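Local coordinates for protein putative gamma-glutamylcyclotransferase PH0828 (Pyrococcus horikoshii, PDB 1V30) that is a putative gamma-glutamylcyclotransferase, expected to act as an acyltransferase on gamma-glutamyl substrates, although its function has not been established directly, at residues A[8-16]-A[86-96]. Sequence-based numbering, arbitrary orientation.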
# COMPACT_ATOMS: atom_id res chain seq x y z
N VAL A 8 -4.08 2.68 15.36
CA VAL A 8 -4.55 1.79 14.30
C VAL A 8 -3.38 1.19 13.53
O VAL A 8 -2.42 1.89 13.21
CB VAL A 8 -5.46 2.54 13.30
CG1 VAL A 8 -6.00 1.58 12.25
CG2 VAL A 8 -6.60 3.23 14.03
N ARG A 9 -3.47 -0.10 13.24
CA ARG A 9 -2.42 -0.78 12.49
C ARG A 9 -2.82 -0.78 11.01
O ARG A 9 -3.93 -1.20 10.68
CB ARG A 9 -2.26 -2.22 12.99
CG ARG A 9 -1.05 -2.95 12.44
CD ARG A 9 -0.89 -4.33 13.07
NE ARG A 9 -0.70 -4.25 14.52
CZ ARG A 9 -1.52 -4.79 15.42
NH1 ARG A 9 -2.59 -5.47 15.03
NH2 ARG A 9 -1.26 -4.65 16.71
N ILE A 10 -1.94 -0.30 10.14
CA ILE A 10 -2.23 -0.26 8.71
C ILE A 10 -1.14 -0.96 7.90
O ILE A 10 0.02 -1.03 8.34
CB ILE A 10 -2.39 1.19 8.18
CG1 ILE A 10 -1.07 1.96 8.32
CG2 ILE A 10 -3.50 1.91 8.95
CD1 ILE A 10 -1.12 3.36 7.76
N ALA A 11 -1.51 -1.47 6.74
CA ALA A 11 -0.59 -2.16 5.84
C ALA A 11 -0.68 -1.43 4.50
O ALA A 11 -1.73 -1.46 3.84
CB ALA A 11 -1.00 -3.61 5.68
N VAL A 12 0.41 -0.77 4.12
CA VAL A 12 0.43 -0.01 2.88
C VAL A 12 1.36 -0.62 1.83
O VAL A 12 2.48 -1.04 2.12
CB VAL A 12 0.81 1.47 3.15
CG1 VAL A 12 -0.25 2.09 4.07
CG2 VAL A 12 2.19 1.57 3.80
N TYR A 13 0.86 -0.68 0.60
CA TYR A 13 1.58 -1.28 -0.52
C TYR A 13 1.99 -0.30 -1.60
O TYR A 13 2.78 -0.64 -2.48
CB TYR A 13 0.70 -2.35 -1.17
CG TYR A 13 -0.64 -1.80 -1.64
CD1 TYR A 13 -1.76 -1.84 -0.81
CD2 TYR A 13 -0.77 -1.22 -2.91
CE1 TYR A 13 -2.99 -1.32 -1.25
CE2 TYR A 13 -2.00 -0.70 -3.34
CZ TYR A 13 -3.10 -0.76 -2.51
OH TYR A 13 -4.32 -0.29 -2.97
N GLY A 14 1.47 0.92 -1.54
CA GLY A 14 1.78 1.86 -2.60
C GLY A 14 2.14 3.28 -2.23
O GLY A 14 3.23 3.54 -1.71
N THR A 15 1.22 4.19 -2.50
CA THR A 15 1.40 5.61 -2.29
C THR A 15 1.89 6.06 -0.91
O THR A 15 2.60 7.07 -0.79
CB THR A 15 0.09 6.34 -2.65
OG1 THR A 15 -0.40 5.79 -3.89
CG2 THR A 15 0.32 7.82 -2.83
N LEU A 16 1.53 5.31 0.12
CA LEU A 16 1.94 5.64 1.49
C LEU A 16 3.27 5.01 1.93
O LEU A 16 3.78 5.34 3.00
CB LEU A 16 0.83 5.26 2.47
CG LEU A 16 -0.45 6.11 2.42
CD1 LEU A 16 -1.58 5.36 3.11
CD2 LEU A 16 -0.21 7.46 3.08
N VAL A 86 -6.70 -7.12 6.82
CA VAL A 86 -5.82 -8.18 6.37
C VAL A 86 -4.98 -8.68 7.53
O VAL A 86 -4.75 -7.97 8.51
CB VAL A 86 -4.86 -7.71 5.24
CG1 VAL A 86 -5.66 -7.27 4.02
CG2 VAL A 86 -3.99 -6.57 5.73
N SER A 87 -4.53 -9.92 7.43
CA SER A 87 -3.69 -10.48 8.48
C SER A 87 -2.23 -10.18 8.16
O SER A 87 -1.83 -10.21 7.00
CB SER A 87 -3.88 -12.00 8.56
OG SER A 87 -5.18 -12.34 8.98
N THR A 88 -1.46 -9.84 9.19
CA THR A 88 -0.03 -9.59 9.02
C THR A 88 0.65 -10.29 10.18
O THR A 88 -0.02 -10.66 11.15
CB THR A 88 0.34 -8.09 9.08
OG1 THR A 88 0.45 -7.67 10.45
CG2 THR A 88 -0.70 -7.25 8.36
N LYS A 89 1.96 -10.48 10.10
CA LYS A 89 2.67 -11.15 11.18
C LYS A 89 2.74 -10.30 12.44
O LYS A 89 3.22 -10.76 13.47
CB LYS A 89 4.07 -11.56 10.72
CG LYS A 89 4.94 -10.42 10.26
CD LYS A 89 6.21 -10.98 9.65
CE LYS A 89 7.12 -9.89 9.14
NZ LYS A 89 8.28 -10.50 8.45
N PHE A 90 2.25 -9.07 12.35
CA PHE A 90 2.24 -8.17 13.50
C PHE A 90 0.82 -8.05 14.03
O PHE A 90 0.57 -7.32 14.99
CB PHE A 90 2.74 -6.78 13.12
CG PHE A 90 4.06 -6.77 12.41
CD1 PHE A 90 4.11 -6.62 11.03
CD2 PHE A 90 5.24 -6.93 13.12
CE1 PHE A 90 5.33 -6.62 10.36
CE2 PHE A 90 6.47 -6.93 12.46
CZ PHE A 90 6.51 -6.78 11.08
N GLY A 91 -0.11 -8.77 13.41
CA GLY A 91 -1.50 -8.71 13.81
C GLY A 91 -2.37 -8.13 12.71
O GLY A 91 -1.86 -7.71 11.66
N LYS A 92 -3.68 -8.11 12.92
CA LYS A 92 -4.60 -7.58 11.93
C LYS A 92 -4.31 -6.11 11.65
O LYS A 92 -3.95 -5.34 12.54
CB LYS A 92 -6.04 -7.73 12.42
CG LYS A 92 -6.57 -9.16 12.34
CD LYS A 92 -6.77 -9.60 10.90
CE LYS A 92 -7.38 -10.99 10.83
NZ LYS A 92 -7.63 -11.42 9.42
N ALA A 93 -4.47 -5.72 10.38
CA ALA A 93 -4.23 -4.35 9.97
C ALA A 93 -5.23 -3.94 8.89
O ALA A 93 -5.83 -4.79 8.24
CB ALA A 93 -2.80 -4.20 9.43
N PHE A 94 -5.41 -2.63 8.73
CA PHE A 94 -6.30 -2.12 7.70
C PHE A 94 -5.48 -1.87 6.44
O PHE A 94 -4.31 -1.50 6.51
CB PHE A 94 -6.96 -0.82 8.15
CG PHE A 94 -7.99 -1.01 9.23
CD1 PHE A 94 -7.66 -0.81 10.56
CD2 PHE A 94 -9.27 -1.41 8.90
CE1 PHE A 94 -8.61 -1.00 11.57
CE2 PHE A 94 -10.23 -1.61 9.90
CZ PHE A 94 -9.89 -1.41 11.23
N LEU A 95 -6.12 -2.07 5.30
CA LEU A 95 -5.49 -1.87 4.00
C LEU A 95 -6.52 -1.23 3.09
O LEU A 95 -7.71 -1.52 3.20
CB LEU A 95 -5.03 -3.22 3.45
CG LEU A 95 -4.45 -3.28 2.03
CD1 LEU A 95 -3.32 -4.30 1.98
CD2 LEU A 95 -5.54 -3.63 1.04
N TRP A 96 -6.06 -0.35 2.20
CA TRP A 96 -6.95 0.33 1.27
C TRP A 96 -6.96 -0.43 -0.04
O TRP A 96 -6.02 -0.34 -0.83
CB TRP A 96 -6.48 1.77 1.06
CG TRP A 96 -6.83 2.68 2.20
CD1 TRP A 96 -8.01 3.34 2.38
CD2 TRP A 96 -6.01 3.01 3.32
NE1 TRP A 96 -7.97 4.07 3.54
CE2 TRP A 96 -6.75 3.88 4.15
CE3 TRP A 96 -4.71 2.65 3.72
CZ2 TRP A 96 -6.25 4.41 5.34
CZ3 TRP A 96 -4.21 3.17 4.91
CH2 TRP A 96 -4.97 4.04 5.70
O HOH W 1 -3.18 0.04 2.04
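I10 and F94 form a single parallel-type bridge between strands 8-12 and 93-96, whose axes diverge by 42°: F94 N donates to R9 O and A11 N to F94 O, each at 2.8 Å. Beyond it the strands splay, and a water takes over, donating to A11 O and accepting from W96 N. At the other end, R9 bends at chi3 and brings its guanidinium to the type I turn 88-91 and the residue after it, where NH1 of R9 donates to K92 O (2.8 Å), 16° out of the guanidinium plane, while F90 O lies over CZ of R9 (3.3 Å), on one face. T88 OG1 steadies this turn, accepting from F90 N in an ST turn and donating to a lone pair of G91 O. A11 CB packs against A93 CB (4.2 Å). V8 CG1 meets F94 CD1 at 3.4 Å, and the indole edge of W96 receives V12 CG1, with L16 CD1 3.9 Å from W96 CZ3. With chi1 at 57°, the ring of Y13 crosses L95 and its OH donates to W96 O (2.7 Å), almost straight along the carbonyl. Hairpin 81-86/93-98 is thus joined to the sheet of strands 8-12, 56-64 and 30-37. Y13 N and L16 N bond a cyclohexylaminoethanesulfonate, probably from the crystallisation liquor, consistent with the substrate site inferred for residues 13-16; the Y13 and W96 contacts probably help to fix that anion-binding loop.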